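Local structure of putative pore-forming toxin (Bacteroides vulgatus ATCC 8482, 3KOG) at residues E139-D144 against S210-S215; A100-S105 against T190-Q195; E89-L94 against I156-K161; Y194-K199 against N206-F211. The protein is of unknown function but may be a pore-forming toxin, and is probably exported as a lipoprotein. One frame throughout, in Å; residues are numbered along the deposited sequence. Where two conformers were deposited one is given.

How the contacts relate
Contacts 1, 2 and 4 are antiparallel strand pairs of one sheet. Contact 4 is the hairpin pairing of strands 179-198 and 207-225. Contact 1 adds strand 126-143 beside 207-225, and contact 2 adds strand 98-120 beside 179-198. All three carry a classic beta bulge. Contact 3 differs: side chains and waters join strand 85-94 to the 156-161 segment. It is buried, contact 2 lies at the surface, and contacts 1 and 4 are partly buried. Hydroxyls and carboxylates mark contact 2, while contact 4 is richer in apolar and aromatic groups. Y159 of contact 3 meets both Y194 and F211, so its ring connects the contacts.

Contact 1: residues E139-D144 against S210-S215; sequences EVIKND and SFTVDS
I141 lays its side chain across D214 at about a right angle. Its CD1 ends 3.5 Å from D214 OD1, and its CG2 approaches D214 OD2. A hydrocarbon branch therefore borders the carboxylate. D214 has its polar partners on strand 179-198: T191 OG1 is hydrogen-bonded to OD1, and K189 forms a long, weak ion pair with OD2. I141 holds CG1 between its backbone N and carbonyl carbon (chi1 67°). This swings CG1 toward strand 210-215, where it lies 3.9 Å from T212 CG2.

The two strands run antiparallel, with a classic beta bulge where I141 and K142 both face T212. I141 N donates to T212 O at 2.8 Å, and K142 N adds a weak bond to the same oxygen. T212 N returns a bond to K142 O at 2.8 Å. D144 N to S210 O and the paired bonds of E139 and D214 extend the ladder. The bulge shifts the register by one residue.

In the conformer given, E139 runs beside D214 and points the same way. Their carboxylate planes are 45° apart, with E139 OE2 3.8 Å from D214 OD2. These like charges probably repel, but E139 OE2 also has a hydrogen bond with Y216 OH. K142 CB packs on T212 CB on this same face.

V140 and V213 lie on the other face with F211. V140 (chi1 172°) has CG2 beside its backbone N, where it meets V213 CG2 at 4.2 Å. F211 CD2 is equally near this V140 CG2. I156 of helix 150-158 and Y159 pack against this face.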
loop_
_atom_site.group_PDB
_atom_site.type_symbol
_atom_site.label_atom_id
_atom_site.label_comp_id
_atom_site.label_asym_id
_atom_site.label_seq_id
_atom_site.Cartn_x
_atom_site.Cartn_y
_atom_site.Cartn_z
ATOM N N GLU A 139 -8.386 -9.097 5.738
ATOM C CA GLU A 139 -9.185 -10.105 6.441
ATOM C C GLU A 139 -8.829 -10.127 7.937
ATOM O O GLU A 139 -7.651 -10.066 8.310
ATOM C CB GLU A 139 -8.986 -11.515 5.830
ATOM C CG GLU A 139 -7.518 -11.914 5.575
ATOM C CD GLU A 139 -7.312 -13.401 5.200
ATOM O OE1 GLU A 139 -8.320 -14.119 4.943
ATOM O OE2 GLU A 139 -6.123 -13.855 5.176
ATOM N N VAL A 140 -9.837 -10.216 8.796
ATOM C CA VAL A 140 -9.604 -10.352 10.246
ATOM C C VAL A 140 -9.374 -11.834 10.517
ATOM O O VAL A 140 -10.217 -12.646 10.180
ATOM C CB VAL A 140 -10.783 -9.802 11.077
ATOM C CG1 VAL A 140 -10.597 -10.134 12.575
ATOM C CG2 VAL A 140 -10.873 -8.302 10.900
ATOM N N ILE A 141 -8.206 -12.195 11.058
ATOM C CA ILE A 141 -7.881 -13.615 11.287
ATOM C C ILE A 141 -8.026 -13.996 12.744
ATOM O O ILE A 141 -7.962 -15.159 13.086
ATOM C CB ILE A 141 -6.489 -14.008 10.711
ATOM C CG1 ILE A 141 -5.316 -13.314 11.461
ATOM C CG2 ILE A 141 -6.496 -13.742 9.177
ATOM C CD1 ILE A 141 -3.899 -13.716 11.036
ATOM N N LYS A 142 -8.219 -13.007 13.614
ATOM C CA LYS A 142 -8.417 -13.298 15.024
ATOM C C LYS A 142 -9.176 -12.135 15.628
ATOM O O LYS A 142 -8.914 -10.967 15.326
ATOM C CB LYS A 142 -7.067 -13.511 15.731
ATOM C CG LYS A 142 -7.163 -13.960 17.145
ATOM C CD LYS A 142 -5.781 -14.314 17.720
ATOM C CE LYS A 142 -5.890 -14.479 19.256
ATOM N NZ LYS A 142 -4.549 -14.620 19.885
ATOM N N ASN A 143 -10.102 -12.476 16.511
ATOM C CA ASN A 143 -10.978 -11.511 17.109
ATOM C C ASN A 143 -11.361 -11.970 18.497
ATOM O O ASN A 143 -12.053 -12.972 18.637
ATOM C CB ASN A 143 -12.212 -11.347 16.224
ATOM C CG ASN A 143 -13.265 -10.483 16.837
ATOM O OD1 ASN A 143 -13.036 -9.774 17.817
ATOM N ND2 ASN A 143 -14.448 -10.494 16.223
ATOM N N ASP A 144 -10.918 -11.211 19.504
ATOM C CA ASP A 144 -11.112 -11.600 20.895
ATOM C C ASP A 144 -12.375 -10.950 21.506
ATOM O O ASP A 144 -12.686 -11.171 22.684
ATOM C CB ASP A 144 -9.843 -11.274 21.702
ATOM C CG ASP A 144 -8.582 -12.047 21.206
ATOM O OD1 ASP A 144 -8.667 -12.961 20.349
ATOM O OD2 ASP A 144 -7.482 -11.736 21.706
ATOM N N SER A 210 -9.372 -6.754 21.115
ATOM C CA SER A 210 -8.153 -6.898 20.303
ATOM C C SER A 210 -8.459 -7.794 19.110
ATOM O O SER A 210 -9.173 -8.776 19.237
ATOM C CB SER A 210 -7.034 -7.530 21.127
ATOM O OG SER A 210 -5.906 -7.693 20.313
ATOM N N PHE A 211 -7.932 -7.451 17.962
ATOM C CA PHE A 211 -8.128 -8.276 16.765
ATOM C C PHE A 211 -6.902 -8.183 15.879
ATOM O O PHE A 211 -6.096 -7.211 15.989
ATOM C CB PHE A 211 -9.411 -7.895 16.032
ATOM C CG PHE A 211 -9.421 -6.476 15.475
ATOM C CD1 PHE A 211 -9.710 -5.411 16.292
ATOM C CD2 PHE A 211 -9.175 -6.255 14.150
ATOM C CE1 PHE A 211 -9.733 -4.106 15.807
ATOM C CE2 PHE A 211 -9.208 -4.970 13.634
ATOM C CZ PHE A 211 -9.494 -3.897 14.479
ATOM N N THR A 212 -6.724 -9.218 15.045
ATOM C CA THR A 212 -5.554 -9.307 14.187
ATOM C C THR A 212 -5.991 -9.342 12.728
ATOM O O THR A 212 -6.915 -10.073 12.362
ATOM C CB THR A 212 -4.720 -10.558 14.530
ATOM O OG1 THR A 212 -4.315 -10.491 15.913
ATOM C CG2 THR A 212 -3.473 -10.649 13.596
ATOM N N VAL A 213 -5.310 -8.556 11.912
ATOM C CA VAL A 213 -5.640 -8.411 10.497
ATOM C C VAL A 213 -4.501 -8.820 9.555
ATOM O O VAL A 213 -3.368 -8.340 9.705
ATOM C CB VAL A 213 -5.979 -6.982 10.188
ATOM C CG1 VAL A 213 -6.408 -6.847 8.717
ATOM C CG2 VAL A 213 -7.074 -6.473 11.194
ATOM N N ASP A 214 -4.819 -9.639 8.558
ATOM C CA ASP A 214 -3.905 -9.818 7.447
ATOM C C ASP A 214 -4.352 -8.926 6.307
ATOM O O ASP A 214 -5.503 -8.977 5.870
ATOM C CB ASP A 214 -3.868 -11.271 6.935
ATOM C CG ASP A 214 -3.034 -12.202 7.799
ATOM O OD1 ASP A 214 -2.260 -11.769 8.701
ATOM O OD2 ASP A 214 -3.103 -13.400 7.495
ATOM N N SER A 215 -3.460 -8.060 5.865
ATOM C CA SER A 215 -3.761 -7.136 4.787
ATOM C C SER A 215 -2.717 -7.330 3.673
ATOM O O SER A 215 -1.544 -7.658 3.928
ATOM C CB SER A 215 -3.777 -5.661 5.242
ATOM O OG SER A 215 -2.577 -5.233 5.810
#

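Contact 2: residues A100-S105 against T190-Q195; sequences AQEESS and TTSVYQ
Q101 and Q195 are joined by two backbone bonds. Q101 N reaches Q195 O at 2.7 Å in a bond that is almost straight (177° at the hydrogen). Q195 N donates back to Q101 O. E103 N is held as closely, 2.7 Å from V193 O. Among the side chains, S105 OG and S192 OG share a hydrogen bond of 2.8 Å. E102 OE2 lies 3.0 Å from S192 OG, so a carboxylate and two hydroxyls gather on one face of the sheet.

S105 OG is anti to the backbone N (chi1 -163°), which carries it toward the S192 hydroxyl. On the opposite face a water is hydrogen-bonded to S104 OG and donates to T191 O.

E103 and S104 both face V193 across these antiparallel strands, a classic beta bulge. S104 N adds a weak bond to V193 O, and V193 N donates to S104 O. The bulge points E103 CB toward strand 190-195. E103 CG then packs 3.8 Å from Q195 CG. Its carboxylate also accepts from Q101 NE2 on its own strand, which ties E103 OE2 down through its syn lone pair.

E102 crosses the Y194 ring at a slant. Its CG stands over one face, 4.2 Å from the ring centroid, in a CH-pi contact. The E102 carboxylate plane lies 22° from the ring plane. E102 CB is closer still to the rim, 3.5 Å from Y194 CE2. Beyond E102, the Y194 ring also meets the ring of Y159. At the far end of the strand pair, T190 CG2 touches S105 OG.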
loop_
_atom_site.group_PDB
_atom_site.type_symbol
_atom_site.label_atom_id
_atom_site.label_comp_id
_atom_site.label_asym_id
_atom_site.label_seq_id
_atom_site.Cartn_x
_atom_site.Cartn_y
_atom_site.Cartn_z
ATOM N N ALA A 100 -9.390 2.907 17.042
ATOM C CA ALA A 100 -8.672 1.690 16.775
ATOM C C ALA A 100 -7.183 2.024 16.802
ATOM O O ALA A 100 -6.717 2.925 16.107
ATOM C CB ALA A 100 -9.116 1.097 15.440
ATOM N N GLN A 101 -6.427 1.342 17.622
ATOM C CA GLN A 101 -4.991 1.613 17.672
ATOM C C GLN A 101 -4.223 0.415 17.184
ATOM O O GLN A 101 -4.340 -0.673 17.739
ATOM C CB GLN A 101 -4.587 1.902 19.107
ATOM C CG GLN A 101 -3.083 2.148 19.317
ATOM C CD GLN A 101 -2.869 2.760 20.656
ATOM O OE1 GLN A 101 -3.148 3.948 20.818
ATOM N NE2 GLN A 101 -2.471 1.955 21.659
ATOM N N GLU A 102 -3.386 0.631 16.187
ATOM C CA GLU A 102 -2.479 -0.410 15.691
ATOM C C GLU A 102 -1.297 -0.583 16.634
ATOM O O GLU A 102 -0.521 0.340 16.842
ATOM C CB GLU A 102 -2.007 -0.078 14.294
ATOM C CG GLU A 102 -1.344 -1.257 13.541
ATOM C CD GLU A 102 -0.987 -0.898 12.109
ATOM O OE1 GLU A 102 -1.220 0.273 11.720
ATOM O OE2 GLU A 102 -0.518 -1.796 11.362
ATOM N N GLU A 103 -1.169 -1.771 17.187
ATOM C CA GLU A 103 -0.213 -2.066 18.241
ATOM C C GLU A 103 1.071 -2.658 17.667
ATOM O O GLU A 103 2.132 -2.506 18.264
ATOM C CB GLU A 103 -0.784 -3.111 19.207
ATOM C CG GLU A 103 -2.076 -2.682 19.961
ATOM C CD GLU A 103 -1.885 -1.398 20.786
ATOM O OE1 GLU A 103 -0.758 -1.196 21.274
ATOM O OE2 GLU A 103 -2.833 -0.592 20.915
ATOM N N SER A 104 0.983 -3.379 16.552
ATOM C CA SER A 104 2.149 -4.017 15.961
ATOM C C SER A 104 1.824 -4.396 14.497
ATOM O O SER A 104 0.655 -4.575 14.141
ATOM C CB SER A 104 2.564 -5.243 16.761
ATOM O OG SER A 104 1.675 -6.299 16.588
ATOM N N SER A 105 2.858 -4.459 13.661
ATOM C CA SER A 105 2.668 -4.707 12.258
ATOM C C SER A 105 3.918 -5.360 11.685
ATOM O O SER A 105 5.022 -4.921 11.957
ATOM C CB SER A 105 2.355 -3.419 11.513
ATOM O OG SER A 105 1.805 -3.721 10.264
ATOM N N THR A 190 0.705 -8.325 5.309
ATOM C CA THR A 190 1.046 -7.584 6.487
ATOM C C THR A 190 0.089 -8.088 7.614
ATOM O O THR A 190 -1.116 -8.068 7.440
ATOM C CB THR A 190 0.922 -6.089 6.270
ATOM O OG1 THR A 190 1.840 -5.607 5.263
ATOM C CG2 THR A 190 1.147 -5.314 7.563
ATOM N N THR A 191 0.638 -8.568 8.723
ATOM C CA THR A 191 -0.125 -9.003 9.897
ATOM C C THR A 191 -0.018 -7.901 10.967
ATOM O O THR A 191 1.082 -7.545 11.397
ATOM C CB THR A 191 0.363 -10.352 10.461
ATOM O OG1 THR A 191 0.410 -11.319 9.378
ATOM C CG2 THR A 191 -0.603 -10.881 11.646
ATOM N N SER A 192 -1.173 -7.355 11.343
ATOM C CA SER A 192 -1.275 -6.243 12.274
ATOM C C SER A 192 -2.239 -6.555 13.412
ATOM O O SER A 192 -3.312 -7.104 13.180
ATOM C CB SER A 192 -1.724 -4.988 11.524
ATOM O OG SER A 192 -0.841 -4.647 10.438
ATOM N N VAL A 193 -1.883 -6.152 14.613
ATOM C CA VAL A 193 -2.697 -6.377 15.802
ATOM C C VAL A 193 -3.196 -5.000 16.205
ATOM O O VAL A 193 -2.403 -4.058 16.292
ATOM C CB VAL A 193 -1.872 -6.986 16.962
ATOM C CG1 VAL A 193 -2.677 -6.996 18.280
ATOM C CG2 VAL A 193 -1.310 -8.390 16.581
ATOM N N TYR A 194 -4.507 -4.894 16.420
ATOM C CA TYR A 194 -5.165 -3.680 16.810
ATOM C C TYR A 194 -5.844 -3.863 18.155
ATOM O O TYR A 194 -6.386 -4.933 18.456
ATOM C CB TYR A 194 -6.265 -3.275 15.810
ATOM C CG TYR A 194 -5.793 -2.899 14.428
ATOM C CD1 TYR A 194 -5.535 -3.863 13.479
ATOM C CD2 TYR A 194 -5.481 -1.561 14.097
ATOM C CE1 TYR A 194 -5.071 -3.505 12.211
ATOM C CE2 TYR A 194 -5.003 -1.245 12.838
ATOM C CZ TYR A 194 -4.805 -2.223 11.919
ATOM O OH TYR A 194 -4.305 -1.898 10.654
ATOM N N GLN A 195 -5.892 -2.785 18.938
ATOM C CA GLN A 195 -6.825 -2.708 20.059
ATOM C C GLN A 195 -7.863 -1.634 19.764
ATOM O O GLN A 195 -7.560 -0.563 19.147
ATOM C CB GLN A 195 -6.122 -2.342 21.360
ATOM C CG GLN A 195 -5.264 -3.423 21.925
ATOM C CD GLN A 195 -4.833 -3.065 23.333
ATOM O OE1 GLN A 195 -4.366 -1.973 23.575
ATOM N NE2 GLN A 195 -5.026 -3.964 24.260
HETATM O O HOH W 1 2.058 -8.127 13.959
#

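Contact 3: residues E89-L94 against I156-K161; sequences EVTIIL and IDAYNK
T91 and I93 receive the ring of Y159 on one side of strand 85-94. In this beta-rich fold the strand meets the end of helix 150-158 and the turn that follows it. The strand belongs to a large mixed sheet, and the helix packs against that sheet. The strand also falls in a sequence family of the transthyretin clan.

The apolar contacts set T91 and I93 against A158 and Y159. T91 CG2 lies over one face of the Y159 ring, 4.0 Å from CZ. The I93 and Y159 side chains come from opposite directions, and I93 CD1 lies oblique to the ring, 4.0 Å from Y159 CE1. The same I93 CD1 also touches A158 CB, at 3.8 Å. I93 CG1, nearer the backbone, lies 3.6 Å from Y159 OH. Y159 holds CG anti to its carbonyl carbon (chi1 -66°), a setting that carries the ring toward the strand.

Three partners lie outside the two segments. The Y159 ring meets the ring of F211. Y159 O accepts from S138 OG, which ties the tyrosine backbone to strand 126-143. T91 OG1 has a hydrogen bond with a bound glycerol, probably from the crystallisation liquor.

Between the segments, the polar contacts pass through water. One water has a hydrogen bond with T91 OG1 and donates to A158 O, bridging a hydroxyl and a backbone carbonyl. A second water lies in the plane of the Y159 ring, at its edge. It is 2.7 Å from Y159 OH and donates to T91 O at 2.6 Å.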
loop_
_atom_site.group_PDB
_atom_site.type_symbol
_atom_site.label_atom_id
_atom_site.label_comp_id
_atom_site.label_asym_id
_atom_site.label_seq_id
_atom_site.Cartn_x
_atom_site.Cartn_y
_atom_site.Cartn_z
ATOM N N GLU A 89 -4.007 0.634 0.722
ATOM C CA GLU A 89 -5.157 1.294 1.338
ATOM C C GLU A 89 -4.953 1.428 2.819
ATOM O O GLU A 89 -4.272 0.585 3.418
ATOM C CB GLU A 89 -6.446 0.475 1.114
ATOM C CG GLU A 89 -6.908 0.525 -0.286
ATOM C CD GLU A 89 -8.331 -0.028 -0.474
ATOM O OE1 GLU A 89 -8.783 -0.837 0.361
ATOM O OE2 GLU A 89 -8.979 0.371 -1.484
ATOM N N VAL A 90 -5.500 2.477 3.425
ATOM C CA VAL A 90 -5.439 2.588 4.873
ATOM C C VAL A 90 -6.812 2.959 5.371
ATOM O O VAL A 90 -7.452 3.884 4.841
ATOM C CB VAL A 90 -4.400 3.633 5.338
ATOM C CG1 VAL A 90 -4.703 5.017 4.776
ATOM C CG2 VAL A 90 -4.255 3.629 6.912
ATOM N N THR A 91 -7.263 2.223 6.374
ATOM C CA THR A 91 -8.584 2.427 6.973
ATOM C C THR A 91 -8.447 3.403 8.157
ATOM O O THR A 91 -7.575 3.219 9.048
ATOM C CB THR A 91 -9.152 1.094 7.471
ATOM O OG1 THR A 91 -9.351 0.208 6.359
ATOM C CG2 THR A 91 -10.506 1.255 8.231
ATOM N N ILE A 92 -9.289 4.427 8.143
ATOM C CA ILE A 92 -9.460 5.336 9.235
ATOM C C ILE A 92 -10.849 5.090 9.852
ATOM O O ILE A 92 -11.890 5.256 9.212
ATOM C CB ILE A 92 -9.305 6.814 8.811
ATOM C CG1 ILE A 92 -7.940 7.043 8.137
ATOM C CG2 ILE A 92 -9.461 7.703 9.997
ATOM C CD1 ILE A 92 -8.082 7.217 6.685
ATOM N N ILE A 93 -10.865 4.726 11.119
ATOM C CA ILE A 93 -12.112 4.515 11.882
ATOM C C ILE A 93 -12.547 5.795 12.580
ATOM O O ILE A 93 -11.793 6.370 13.358
ATOM C CB ILE A 93 -11.877 3.428 12.992
ATOM C CG1 ILE A 93 -11.484 2.095 12.343
ATOM C CG2 ILE A 93 -13.112 3.272 13.970
ATOM C CD1 ILE A 93 -12.486 1.537 11.414
ATOM N N LEU A 94 -13.796 6.183 12.343
ATOM C CA LEU A 94 -14.423 7.274 13.036
ATOM C C LEU A 94 -15.478 6.671 13.930
ATOM O O LEU A 94 -16.300 5.885 13.468
ATOM C CB LEU A 94 -15.084 8.246 12.076
ATOM C CG LEU A 94 -14.156 9.010 11.158
ATOM C CD1 LEU A 94 -15.034 9.947 10.244
ATOM C CD2 LEU A 94 -13.096 9.799 11.863
ATOM N N ILE A 156 -14.459 -3.721 13.812
ATOM C CA ILE A 156 -13.765 -4.952 13.432
ATOM C C ILE A 156 -14.075 -5.352 11.991
ATOM O O ILE A 156 -13.167 -5.678 11.239
ATOM C CB ILE A 156 -14.031 -6.127 14.435
ATOM C CG1 ILE A 156 -13.602 -5.670 15.820
ATOM C CG2 ILE A 156 -13.212 -7.358 14.007
ATOM C CD1 ILE A 156 -14.063 -6.561 17.077
ATOM N N ASP A 157 -15.342 -5.260 11.601
ATOM C CA ASP A 157 -15.773 -5.629 10.232
ATOM C C ASP A 157 -15.135 -4.767 9.138
ATOM O O ASP A 157 -15.003 -5.191 8.010
ATOM C CB ASP A 157 -17.304 -5.522 10.102
ATOM C CG ASP A 157 -18.036 -6.580 10.900
ATOM O OD1 ASP A 157 -17.388 -7.569 11.327
ATOM O OD2 ASP A 157 -19.267 -6.431 11.102
ATOM N N ALA A 158 -14.722 -3.567 9.499
ATOM C CA ALA A 158 -14.139 -2.619 8.575
ATOM C C ALA A 158 -12.821 -3.141 8.061
ATOM O O ALA A 158 -12.422 -2.789 6.954
ATOM C CB ALA A 158 -13.957 -1.255 9.256
ATOM N N TYR A 159 -12.161 -4.001 8.842
ATOM C CA TYR A 159 -10.917 -4.654 8.473
ATOM C C TYR A 159 -11.102 -6.038 7.812
ATOM O O TYR A 159 -10.094 -6.732 7.500
ATOM C CB TYR A 159 -10.003 -4.778 9.714
ATOM C CG TYR A 159 -9.540 -3.450 10.213
ATOM C CD1 TYR A 159 -10.288 -2.767 11.131
ATOM C CD2 TYR A 159 -8.386 -2.837 9.730
ATOM C CE1 TYR A 159 -9.928 -1.559 11.567
ATOM C CE2 TYR A 159 -7.996 -1.605 10.222
ATOM C CZ TYR A 159 -8.785 -0.979 11.137
ATOM O OH TYR A 159 -8.476 0.258 11.661
ATOM N N ASN A 160 -12.362 -6.435 7.619
ATOM C CA ASN A 160 -12.701 -7.757 7.103
ATOM C C ASN A 160 -13.458 -7.688 5.805
ATOM O O ASN A 160 -14.318 -8.513 5.593
ATOM C CB ASN A 160 -13.543 -8.529 8.121
ATOM C CG ASN A 160 -13.425 -10.021 7.946
ATOM O OD1 ASN A 160 -12.345 -10.536 7.608
ATOM N ND2 ASN A 160 -14.529 -10.717 8.102
ATOM N N LYS A 161 -13.130 -6.745 4.925
ATOM C CA LYS A 161 -13.893 -6.577 3.685
ATOM C C LYS A 161 -13.478 -7.579 2.596
ATOM O O LYS A 161 -14.226 -7.825 1.644
ATOM C CB LYS A 161 -13.790 -5.130 3.180
ATOM C CG LYS A 161 -14.454 -4.117 4.145
ATOM C CD LYS A 161 -14.545 -2.710 3.563
ATOM C CE LYS A 161 -15.203 -1.752 4.548
ATOM N NZ LYS A 161 -16.670 -1.976 4.625
HETATM O O HOH W 2 -6.364 1.665 10.684
HETATM O O HOH W 3 -11.949 -0.345 5.429
#

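Contact 4: residues Y194-K199 against N206-F211; sequences YQIIEK and NPVASF
Y194 sets its CB over one face of the F211 ring, 3.8 Å from the centroid and offset toward the rim. I196 CG1 meets the same ring at its edge, 3.7 Å from CE1. These residues belong to the beta hairpin of strands 179-198 and 207-225. The Y194 and F211 rings are nearly parallel (planes at 15°) but slid apart, so they barely overlap. F211 holds CG between its backbone N and carbonyl carbon (chi1 64°), and this turns the ring toward strand 194-198. I156 of helix 150-158 touches I196 and F211.

The hairpin has a classic bulge, where V208 and A209 both face I196. I196 N donates to A209 O, and V208 N donates to I196 O at 2.8 Å. Beside the bulge, I196 CG2 packs on V208 CG2 at 3.7 Å. Y194 and F211 form a hydrogen-bonded pair further along the ladder.

On the other face, P207 CB packs 4.3 Å from I197 CG1. Toward the turn, E198 N donates to N206 O. E198 and N206 run side by side. N206 N returns a bond to E198 OE1 at 3.2 Å, meeting it from above the carboxylate plane (44° out of it).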
loop_
_atom_site.group_PDB
_atom_site.type_symbol
_atom_site.label_atom_id
_atom_site.label_comp_id
_atom_site.label_asym_id
_atom_site.label_seq_id
_atom_site.Cartn_x
_atom_site.Cartn_y
_atom_site.Cartn_z
ATOM N N TYR A 194 -4.507 -4.894 16.420
ATOM C CA TYR A 194 -5.165 -3.680 16.810
ATOM C C TYR A 194 -5.844 -3.863 18.155
ATOM O O TYR A 194 -6.386 -4.933 18.456
ATOM C CB TYR A 194 -6.265 -3.275 15.810
ATOM C CG TYR A 194 -5.793 -2.899 14.428
ATOM C CD1 TYR A 194 -5.535 -3.863 13.479
ATOM C CD2 TYR A 194 -5.481 -1.561 14.097
ATOM C CE1 TYR A 194 -5.071 -3.505 12.211
ATOM C CE2 TYR A 194 -5.003 -1.245 12.838
ATOM C CZ TYR A 194 -4.805 -2.223 11.919
ATOM O OH TYR A 194 -4.305 -1.898 10.654
ATOM N N GLN A 195 -5.892 -2.785 18.938
ATOM C CA GLN A 195 -6.825 -2.708 20.059
ATOM C C GLN A 195 -7.863 -1.634 19.764
ATOM O O GLN A 195 -7.560 -0.563 19.147
ATOM C CB GLN A 195 -6.122 -2.342 21.360
ATOM C CG GLN A 195 -5.264 -3.423 21.925
ATOM C CD GLN A 195 -4.833 -3.065 23.333
ATOM O OE1 GLN A 195 -4.366 -1.973 23.575
ATOM N NE2 GLN A 195 -5.026 -3.964 24.260
ATOM N N ILE A 196 -9.076 -1.913 20.210
ATOM C CA ILE A 196 -10.131 -0.933 20.203
ATOM C C ILE A 196 -10.141 -0.340 21.603
ATOM O O ILE A 196 -10.215 -1.072 22.576
ATOM C CB ILE A 196 -11.470 -1.544 19.840
ATOM C CG1 ILE A 196 -11.391 -2.027 18.382
ATOM C CG2 ILE A 196 -12.593 -0.486 20.052
ATOM C CD1 ILE A 196 -12.516 -2.888 17.939
ATOM N N ILE A 197 -10.028 0.978 21.689
ATOM C CA ILE A 197 -9.833 1.675 22.967
ATOM C C ILE A 197 -10.877 2.781 23.161
ATOM O O ILE A 197 -11.252 3.471 22.230
ATOM C CB ILE A 197 -8.419 2.293 23.079
ATOM C CG1 ILE A 197 -7.364 1.222 22.887
ATOM C CG2 ILE A 197 -8.237 2.998 24.476
ATOM C CD1 ILE A 197 -5.981 1.786 22.677
ATOM N N GLU A 198 -11.360 2.920 24.386
ATOM C CA GLU A 198 -12.358 3.940 24.709
ATOM C C GLU A 198 -11.811 5.352 24.538
ATOM O O GLU A 198 -10.696 5.630 24.945
ATOM C CB GLU A 198 -12.797 3.746 26.137
ATOM C CG GLU A 198 -13.573 2.448 26.356
ATOM C CD GLU A 198 -13.838 2.187 27.811
ATOM O OE1 GLU A 198 -13.102 2.738 28.656
ATOM O OE2 GLU A 198 -14.762 1.422 28.115
ATOM N N LYS A 199 -12.574 6.219 23.870
ATOM C CA LYS A 199 -12.261 7.653 23.878
ATOM C C LYS A 199 -12.639 8.174 25.267
ATOM O O LYS A 199 -13.662 7.766 25.810
ATOM C CB LYS A 199 -13.049 8.405 22.803
ATOM C CG LYS A 199 -12.680 8.015 21.365
ATOM C CD LYS A 199 -13.021 9.123 20.376
ATOM C CE LYS A 199 -12.425 8.818 19.017
ATOM N NZ LYS A 199 -12.248 10.008 18.131
ATOM N N ASN A 206 -9.942 2.482 28.553
ATOM C CA ASN A 206 -9.734 1.045 28.525
ATOM C C ASN A 206 -9.703 0.466 27.104
ATOM O O ASN A 206 -10.531 0.840 26.288
ATOM C CB ASN A 206 -10.819 0.319 29.305
ATOM C CG ASN A 206 -10.789 0.657 30.774
ATOM O OD1 ASN A 206 -9.877 1.346 31.232
ATOM N ND2 ASN A 206 -11.798 0.192 31.522
ATOM N N PRO A 207 -8.731 -0.434 26.821
ATOM C CA PRO A 207 -8.905 -1.334 25.677
ATOM C C PRO A 207 -10.104 -2.240 25.946
ATOM O O PRO A 207 -10.227 -2.773 27.035
ATOM C CB PRO A 207 -7.596 -2.127 25.614
ATOM C CG PRO A 207 -6.892 -1.903 26.950
ATOM C CD PRO A 207 -7.517 -0.721 27.622
ATOM N N VAL A 208 -11.012 -2.328 24.980
ATOM C CA VAL A 208 -12.223 -3.126 25.086
ATOM C C VAL A 208 -12.244 -4.316 24.116
ATOM O O VAL A 208 -13.180 -5.104 24.158
ATOM C CB VAL A 208 -13.526 -2.289 24.858
ATOM C CG1 VAL A 208 -13.646 -1.236 25.873
ATOM C CG2 VAL A 208 -13.591 -1.672 23.445
ATOM N N ALA A 209 -11.248 -4.430 23.238
ATOM C CA ALA A 209 -11.138 -5.581 22.339
ATOM C C ALA A 209 -9.782 -5.572 21.592
ATOM O O ALA A 209 -9.152 -4.519 21.434
ATOM C CB ALA A 209 -12.290 -5.529 21.323
ATOM N N SER A 210 -9.372 -6.754 21.115
ATOM C CA SER A 210 -8.153 -6.898 20.303
ATOM C C SER A 210 -8.459 -7.794 19.110
ATOM O O SER A 210 -9.173 -8.776 19.237
ATOM C CB SER A 210 -7.034 -7.530 21.127
ATOM O OG SER A 210 -5.906 -7.693 20.313
ATOM N N PHE A 211 -7.932 -7.451 17.962
ATOM C CA PHE A 211 -8.128 -8.276 16.765
ATOM C C PHE A 211 -6.902 -8.183 15.879
ATOM O O PHE A 211 -6.096 -7.211 15.989
ATOM C CB PHE A 211 -9.411 -7.895 16.032
ATOM C CG PHE A 211 -9.421 -6.476 15.475
ATOM C CD1 PHE A 211 -9.710 -5.411 16.292
ATOM C CD2 PHE A 211 -9.175 -6.255 14.150
ATOM C CE1 PHE A 211 -9.733 -4.106 15.807
ATOM C CE2 PHE A 211 -9.208 -4.970 13.634
ATOM C CZ PHE A 211 -9.494 -3.897 14.479
#